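Local structure of glucose-resistance amylase regulator (Weissella paramesenteroides ATCC 33313, 4RK6) at residues N162-G167 / L188-A193; K127-V132 / T147-S152. The protein binds alpha-D-glucopyranose and, as a member of the LacI family, probably acts as a sugar-responsive, DNA-binding regulator of transcription. All coordinates share one frame; numbering follows the deposited sequence.

Contact 1 (N162-G167 / L188-A193)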
ATOM      1  N   ASN A 162      14.728   8.085  31.001  1.00 29.00           N
ATOM      2  CA  ASN A 162      13.339   8.176  30.506  1.00 34.70           C
ATOM      3  C   ASN A 162      13.194   7.850  29.018  1.00 26.73           C
ATOM      4  O   ASN A 162      12.078   7.834  28.493  1.00 26.60           O
ATOM      5  CB  ASN A 162      12.838   9.597  30.696  1.00 27.05           C
ATOM      6  CG  ASN A 162      12.930  10.067  32.126  1.00 34.25           C
ATOM      7  OD1 ASN A 162      13.534  11.104  32.408  1.00 32.23           O
ATOM      8  ND2 ASN A 162      12.322   9.322  33.031  1.00 29.26           N
ATOM      9  N   ILE A 163      14.323   7.666  28.343  1.00 25.77           N
ATOM     10  CA  ILE A 163      14.392   7.603  26.879  1.00 27.13           C
ATOM     11  C   ILE A 163      14.673   6.171  26.461  1.00 32.23           C
ATOM     12  O   ILE A 163      15.677   5.593  26.873  1.00 27.87           O
ATOM     13  CB  ILE A 163      15.505   8.542  26.348  1.00 24.16           C
ATOM     14  CG1 ILE A 163      15.104  10.000  26.594  1.00 28.57           C
ATOM     15  CG2 ILE A 163      15.783   8.267  24.876  1.00 27.97           C
ATOM     16  CD1 ILE A 163      16.230  10.980  26.385  1.00 30.89           C
ATOM     17  N   PHE A 164      13.776   5.586  25.664  1.00 23.93           N
ATOM     18  CA  PHE A 164      13.935   4.204  25.190  1.00 22.70           C
ATOM     19  C   PHE A 164      13.863   4.142  23.674  1.00 23.06           C
ATOM     20  O   PHE A 164      13.145   4.905  23.070  1.00 26.03           O
ATOM     21  CB  PHE A 164      12.863   3.302  25.813  1.00 22.53           C
ATOM     22  CG  PHE A 164      12.886   3.291  27.307  1.00 25.72           C
ATOM     23  CD1 PHE A 164      12.295   4.328  28.030  1.00 24.04           C
ATOM     24  CD2 PHE A 164      13.527   2.274  27.993  1.00 27.09           C
ATOM     25  CE1 PHE A 164      12.326   4.332  29.418  1.00 28.35           C
ATOM     26  CE2 PHE A 164      13.561   2.275  29.376  1.00 25.33           C
ATOM     27  CZ  PHE A 164      12.971   3.303  30.081  1.00 28.53           C
ATOM     28  N   LEU A 165      14.638   3.246  23.072  1.00 21.35           N
ATOM     29  CA  LEU A 165      14.728   3.120  21.628  1.00 23.47           C
ATOM     30  C   LEU A 165      14.584   1.668  21.213  1.00 34.92           C
ATOM     31  O   LEU A 165      15.096   0.786  21.888  1.00 31.69           O
ATOM     32  CB  LEU A 165      16.091   3.594  21.131  1.00 29.45           C
ATOM     33  CG  LEU A 165      16.481   5.025  21.452  1.00 26.21           C
ATOM     34  CD1 LEU A 165      17.940   5.280  21.105  1.00 35.95           C
ATOM     35  CD2 LEU A 165      15.580   6.004  20.718  1.00 27.14           C
ATOM     36  N   TYR A 166      13.925   1.415  20.090  1.00 23.13           N
ATOM     37  CA  TYR A 166      13.966   0.081  19.488  1.00 23.24           C
ATOM     38  C   TYR A 166      13.719   0.105  18.017  1.00 26.38           C
ATOM     39  O   TYR A 166      12.751   0.706  17.569  1.00 22.90           O
ATOM     40  CB  TYR A 166      12.922  -0.854  20.105  1.00 21.79           C
ATOM     41  CG  TYR A 166      12.987  -2.265  19.557  1.00 20.35           C
ATOM     42  CD1 TYR A 166      12.324  -2.611  18.381  1.00 19.53           C
ATOM     43  CD2 TYR A 166      13.768  -3.248  20.186  1.00 27.57           C
ATOM     44  CE1 TYR A 166      12.395  -3.885  17.865  1.00 27.50           C
ATOM     45  CE2 TYR A 166      13.839  -4.541  19.674  1.00 29.35           C
ATOM     46  CZ  TYR A 166      13.150  -4.843  18.509  1.00 32.29           C
ATOM     47  OH  TYR A 166      13.177  -6.087  17.956  1.00 30.24           O
ATOM     48  N   GLY A 167      14.576  -0.595  17.273  1.00 24.09           N
ATOM     49  CA  GLY A 167      14.248  -0.981  15.903  1.00 20.25           C
ATOM     50  C   GLY A 167      15.133  -0.420  14.812  1.00 21.36           C
ATOM     51  O   GLY A 167      15.772   0.628  14.975  1.00 24.52           O
ATOM     52  N   LEU A 188       6.769  -3.353  30.906  1.00 25.86           N
ATOM     53  CA  LEU A 188       7.340  -2.373  30.012  1.00 25.39           C
ATOM     54  C   LEU A 188       7.846  -1.190  30.806  1.00 20.75           C
ATOM     55  O   LEU A 188       7.147  -0.701  31.679  1.00 25.63           O
ATOM     56  CB  LEU A 188       6.306  -1.908  28.981  1.00 25.29           C
ATOM     57  CG  LEU A 188       5.953  -2.974  27.943  1.00 22.12           C
ATOM     58  CD1 LEU A 188       4.857  -2.404  27.046  1.00 25.51           C
ATOM     59  CD2 LEU A 188       7.129  -3.417  27.115  1.00 24.11           C
ATOM     60  N   PRO A 189       9.070  -0.726  30.488  1.00 22.90           N
ATOM     61  CA  PRO A 189       9.677   0.378  31.233  1.00 27.75           C
ATOM     62  C   PRO A 189       9.228   1.747  30.755  1.00 26.65           C
ATOM     63  O   PRO A 189       9.597   2.753  31.356  1.00 25.13           O
ATOM     64  CB  PRO A 189      11.179   0.189  30.993  1.00 25.34           C
ATOM     65  CG  PRO A 189      11.283  -0.561  29.707  1.00 25.66           C
ATOM     66  CD  PRO A 189      10.029  -1.375  29.580  1.00 23.54           C
ATOM     67  N   PHE A 190       8.413   1.771  29.702  1.00 23.08           N
ATOM     68  CA  PHE A 190       7.816   2.984  29.185  1.00 23.00           C
ATOM     69  C   PHE A 190       6.299   2.861  29.108  1.00 27.19           C
ATOM     70  O   PHE A 190       5.750   1.766  28.944  1.00 23.95           O
ATOM     71  CB  PHE A 190       8.383   3.320  27.802  1.00 22.67           C
ATOM     72  CG  PHE A 190       8.468   2.140  26.867  1.00 23.34           C
ATOM     73  CD1 PHE A 190       7.396   1.800  26.051  1.00 23.64           C
ATOM     74  CD2 PHE A 190       9.629   1.373  26.787  1.00 22.24           C
ATOM     75  CE1 PHE A 190       7.481   0.720  25.198  1.00 21.03           C
ATOM     76  CE2 PHE A 190       9.724   0.300  25.922  1.00 22.06           C
ATOM     77  CZ  PHE A 190       8.644  -0.039  25.127  1.00 22.45           C
ATOM     78  N   THR A 191       5.631   3.996  29.209  1.00 19.88           N
ATOM     79  CA  THR A 191       4.163   4.051  29.200  1.00 22.40           C
ATOM     80  C   THR A 191       3.583   4.461  27.849  1.00 23.47           C
ATOM     81  O   THR A 191       2.370   4.329  27.630  1.00 21.92           O
ATOM     82  CB  THR A 191       3.623   5.004  30.283  1.00 25.41           C
ATOM     83  OG1 THR A 191       4.096   6.353  30.044  1.00 23.39           O
ATOM     84  CG2 THR A 191       4.058   4.522  31.667  1.00 30.69           C
ATOM     85  N   ALA A 192       4.444   4.997  26.986  1.00 21.90           N
ATOM     86  CA  ALA A 192       4.063   5.464  25.650  1.00 21.29           C
ATOM     87  C   ALA A 192       5.157   5.149  24.666  1.00 20.65           C
ATOM     88  O   ALA A 192       6.348   5.116  25.002  1.00 24.78           O
ATOM     89  CB  ALA A 192       3.788   6.951  25.651  1.00 23.99           C
ATOM     90  N   ALA A 193       4.744   4.892  23.434  1.00 19.84           N
ATOM     91  CA  ALA A 193       5.654   4.637  22.345  1.00 19.97           C
ATOM     92  C   ALA A 193       5.303   5.546  21.169  1.00 21.98           C
ATOM     93  O   ALA A 193       4.141   5.708  20.824  1.00 21.40           O
ATOM     94  CB  ALA A 193       5.580   3.181  21.923  1.00 22.96           C
TER
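Phe164, on strand 163-166, meets Phe190 at one end of its side chain and Pro189 at the other, and these three residues make the whole contact. On the packed side, CD2 of Phe190 lies 3.8 Å from CG of Phe164 and 3.9 Å from its CB, so one ring corner nestles against the root of the other side chain. The ring planes stand at 51° with centroids 5.6 Å apart, too tilted for a stack and not turned far enough for a T-shape. Phe190 reaches this place because its CG sits between the backbone N and the carbonyl carbon (chi1 45°), which swings the ring inward from the loop. There it is buried, meeting the ring of Tyr183 edge-to-face and touching Val179 of helix 172-182. The methyl group of Ala130, on strand 129-132, touches both phenylalanines.

The opposite end of Phe164 lies nearer solvent, though the atoms meet just as closely. Pro189 crosses its far ring carbons, with CB 3.6 Å from CE2 of Phe164, and the Pro189 carbonyl O passes 3.6 Å from CZ of Phe164. Both Phe164 and Pro189 remain partly exposed. The backbones stay well separated, 7.4 Å between CA of Phe164 and CA of Phe190, since strand 129-132 runs between strands 163-166 and 192-195. The contact thus joins strand 163-166 to the loop leading into strand 192-195; with helix 172-182 these strands form a parallel beta-alpha-beta crossover that skips strand 129-132, a connection found in the periplasmic-binding-protein-like alpha/beta fold.

Contact 2 (K127-V132 / T147-S152); sequences KNIALV and TNFIKS
The ring of Phe149 reaches from helix 147-152 to strand 129-132 and lands between Ile129 and Leu131, the two strand residues that give up most surface to it. CG of Phe149 is anti to the backbone N (chi1 175°), which carries the ring off the helix and across to the sheet. Leu131 covers one ring face: its CB stands 4.0 Å from the centroid of the Phe149 ring and 27° off the normal, a CH-pi contact displaced toward the rim, with CD2 of Phe149 its closest atom at 3.6 Å. The leucine and phenylalanine side chains run past each other in opposite directions, so that CD2 of Leu131 ends 4.0 Å from CB of Phe149.

Helix and strand belong to one beta-alpha-beta unit, strand 129-132, helix 144-155 and strand 163-166, and their short axes run nearly antiparallel, at 167° and 9.8 Å apart, as expected where a helix returns along a parallel sheet. Ile163 and Leu165 of the third element, together with Ile194 of strand 192-195, also touch Phe149 in this apolar layer.

Ile129 meets the ring in two ways. Its CG2 branch touches CE1 of Phe149 at 3.9 Å, whereas its carbonyl O lies in the plane of the ring, 3.3 Å from CZ of Phe149. That edge carries the slightly positive C-H rim, so the approach is probably favourable electrostatically, although the same oxygen already accepts the backbone N-H of Phe164 in the sheet.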
ATOM      1  N   LYS A 127       6.188  10.220  30.984  1.00 24.25           N
ATOM      2  CA  LYS A 127       7.593  10.579  31.216  1.00 22.01           C
ATOM      3  C   LYS A 127       8.554   9.568  30.609  1.00 24.98           C
ATOM      4  O   LYS A 127       9.561   9.932  30.000  1.00 26.82           O
ATOM      5  CB  LYS A 127       7.859  10.696  32.723  1.00 29.05           C
ATOM      6  CG  LYS A 127       7.581  12.088  33.289  1.00 93.66           C
ATOM      7  CD  LYS A 127       7.757  12.189  34.803  1.00 87.55           C
ATOM      8  CE  LYS A 127       9.212  12.074  35.246  1.00102.57           C
ATOM      9  NZ  LYS A 127       9.589  10.693  35.662  1.00115.95           N
ATOM     10  N   ASN A 128       8.245   8.287  30.785  1.00 22.54           N
ATOM     11  CA  ASN A 128       9.041   7.232  30.194  1.00 20.19           C
ATOM     12  C   ASN A 128       8.490   6.848  28.829  1.00 22.34           C
ATOM     13  O   ASN A 128       7.393   6.305  28.747  1.00 22.39           O
ATOM     14  CB  ASN A 128       9.062   6.040  31.134  1.00 25.00           C
ATOM     15  CG  ASN A 128       9.784   6.376  32.424  1.00 31.30           C
ATOM     16  OD1 ASN A 128      10.871   6.957  32.392  1.00 28.05           O
ATOM     17  ND2 ASN A 128       9.185   6.051  33.536  1.00 30.20           N
ATOM     18  N   ILE A 129       9.241   7.171  27.780  1.00 23.26           N
ATOM     19  CA  ILE A 129       8.725   7.128  26.393  1.00 23.76           C
ATOM     20  C   ILE A 129       9.707   6.435  25.472  1.00 26.63           C
ATOM     21  O   ILE A 129      10.909   6.674  25.539  1.00 25.74           O
ATOM     22  CB  ILE A 129       8.394   8.538  25.854  1.00 20.59           C
ATOM     23  CG1 ILE A 129       7.423   9.253  26.786  1.00 22.41           C
ATOM     24  CG2 ILE A 129       7.781   8.464  24.458  1.00 20.93           C
ATOM     25  CD1 ILE A 129       7.058  10.664  26.402  1.00 23.97           C
ATOM     26  N   ALA A 130       9.199   5.546  24.626  1.00 21.77           N
ATOM     27  CA  ALA A 130      10.017   4.853  23.649  1.00 20.19           C
ATOM     28  C   ALA A 130       9.794   5.407  22.228  1.00 25.68           C
ATOM     29  O   ALA A 130       8.679   5.794  21.879  1.00 22.78           O
ATOM     30  CB  ALA A 130       9.734   3.373  23.675  1.00 23.78           C
ATOM     31  N   LEU A 131      10.869   5.439  21.439  1.00 21.96           N
ATOM     32  CA  LEU A 131      10.789   5.607  19.998  1.00 22.53           C
ATOM     33  C   LEU A 131      10.978   4.231  19.385  1.00 25.00           C
ATOM     34  O   LEU A 131      11.989   3.561  19.624  1.00 24.14           O
ATOM     35  CB  LEU A 131      11.863   6.590  19.492  1.00 21.35           C
ATOM     36  CG  LEU A 131      11.828   6.888  17.987  1.00 24.17           C
ATOM     37  CD1 LEU A 131      10.631   7.750  17.638  1.00 23.57           C
ATOM     38  CD2 LEU A 131      13.096   7.609  17.548  1.00 24.40           C
ATOM     39  N   VAL A 132       9.989   3.802  18.598  1.00 20.86           N
ATOM     40  CA  VAL A 132       9.979   2.458  18.007  1.00 24.28           C
ATOM     41  C   VAL A 132       9.839   2.563  16.500  1.00 25.75           C
ATOM     42  O   VAL A 132       8.970   3.257  16.007  1.00 22.73           O
ATOM     43  CB  VAL A 132       8.831   1.568  18.559  1.00 21.65           C
ATOM     44  CG1 VAL A 132       8.887   0.179  17.947  1.00 21.54           C
ATOM     45  CG2 VAL A 132       8.917   1.477  20.078  1.00 25.08           C
ATOM     46  N   THR A 147      17.539  11.190  16.752  1.00 23.18           N
ATOM     47  CA  THR A 147      18.176  12.408  17.236  1.00 21.42           C
ATOM     48  C   THR A 147      17.167  13.461  17.695  1.00 24.69           C
ATOM     49  O   THR A 147      17.317  14.042  18.767  1.00 24.38           O
ATOM     50  CB  THR A 147      19.173  12.928  16.198  1.00 30.82           C
ATOM     51  OG1 THR A 147      20.265  12.005  16.175  1.00 25.65           O
ATOM     52  CG2 THR A 147      19.664  14.302  16.558  1.00 30.70           C
ATOM     53  N   ASN A 148      16.100  13.669  16.921  1.00 23.61           N
ATOM     54  CA  ASN A 148      15.083  14.644  17.326  1.00 21.65           C
ATOM     55  C   ASN A 148      14.304  14.238  18.569  1.00 22.39           C
ATOM     56  O   ASN A 148      13.948  15.083  19.387  1.00 25.62           O
ATOM     57  CB  ASN A 148      14.134  14.927  16.167  1.00 21.64           C
ATOM     58  CG  ASN A 148      14.766  15.761  15.088  1.00 26.58           C
ATOM     59  OD1 ASN A 148      15.714  16.532  15.325  1.00 28.09           O
ATOM     60  ND2 ASN A 148      14.263  15.618  13.890  1.00 29.74           N
ATOM     61  N   PHE A 149      14.054  12.935  18.716  1.00 22.38           N
ATOM     62  CA  PHE A 149      13.389  12.407  19.910  1.00 20.06           C
ATOM     63  C   PHE A 149      14.224  12.701  21.128  1.00 24.22           C
ATOM     64  O   PHE A 149      13.730  13.220  22.113  1.00 23.89           O
ATOM     65  CB  PHE A 149      13.164  10.904  19.747  1.00 25.67           C
ATOM     66  CG  PHE A 149      12.584  10.227  20.963  1.00 25.50           C
ATOM     67  CD1 PHE A 149      11.370  10.639  21.500  1.00 25.06           C
ATOM     68  CD2 PHE A 149      13.243   9.167  21.560  1.00 24.58           C
ATOM     69  CE1 PHE A 149      10.826  10.013  22.617  1.00 22.43           C
ATOM     70  CE2 PHE A 149      12.693   8.514  22.657  1.00 22.63           C
ATOM     71  CZ  PHE A 149      11.496   8.957  23.209  1.00 23.29           C
ATOM     72  N   ILE A 150      15.507  12.378  21.042  1.00 25.49           N
ATOM     73  CA  ILE A 150      16.399  12.620  22.158  1.00 22.95           C
ATOM     74  C   ILE A 150      16.485  14.118  22.503  1.00 24.58           C
ATOM     75  O   ILE A 150      16.372  14.496  23.681  1.00 28.52           O
ATOM     76  CB  ILE A 150      17.773  11.956  21.941  1.00 26.44           C
ATOM     77  CG1 ILE A 150      17.588  10.437  21.999  1.00 26.21           C
ATOM     78  CG2 ILE A 150      18.737  12.386  23.056  1.00 29.21           C
ATOM     79  CD1 ILE A 150      18.686   9.649  21.343  1.00 27.92           C
ATOM     80  N   LYS A 151      16.625  14.958  21.490  1.00 27.25           N
ATOM     81  CA  LYS A 151      16.689  16.418  21.680  1.00 25.15           C
ATOM     82  C   LYS A 151      15.416  16.929  22.344  1.00 27.69           C
ATOM     83  O   LYS A 151      15.465  17.682  23.313  1.00 27.80           O
ATOM     84  CB  LYS A 151      16.888  17.118  20.341  1.00 28.31           C
ATOM     85  CG  LYS A 151      16.939  18.651  20.429  1.00 32.65           C
ATOM     86  CD  LYS A 151      17.111  19.303  19.063  1.00 44.11           C
ATOM     87  CE  LYS A 151      17.472  20.784  19.166  1.00 78.69           C
ATOM     88  NZ  LYS A 151      16.685  21.538  20.182  1.00 66.99           N
ATOM     89  N   SER A 152      14.264  16.488  21.845  1.00 26.36           N
ATOM     90  CA  SER A 152      12.996  16.951  22.391  1.00 23.95           C
ATOM     91  C   SER A 152      12.808  16.511  23.853  1.00 22.41           C
ATOM     92  O   SER A 152      12.365  17.291  24.698  1.00 26.63           O
ATOM     93  CB  SER A 152      11.818  16.475  21.524  1.00 27.77           C
ATOM     94  OG  SER A 152      10.600  16.960  22.063  1.00 27.31           O
TER

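How the contacts relate
Strand 129-132 is common ground: contact 2 uses its Ile129 and Leu131 side, whereas contact 1 lies on the other face of the sheet, where Ala130 points. The centres are only 8 Å apart, and strand 163-166 serves both faces, giving Phe164 to contact 1 and Ile163 and Leu165 to the helix of contact 2. Contact 2 is wholly buried, an aromatic ring held by aliphatic groups; contact 1 is partly buried, two aromatic rings and a proline at the sheet's margin. Polar bonds stitch the two together: Asn162 ND2 to Asn128 OD1 at 2.8 Å, and Leu131 N to Phe164 O at 2.9 Å.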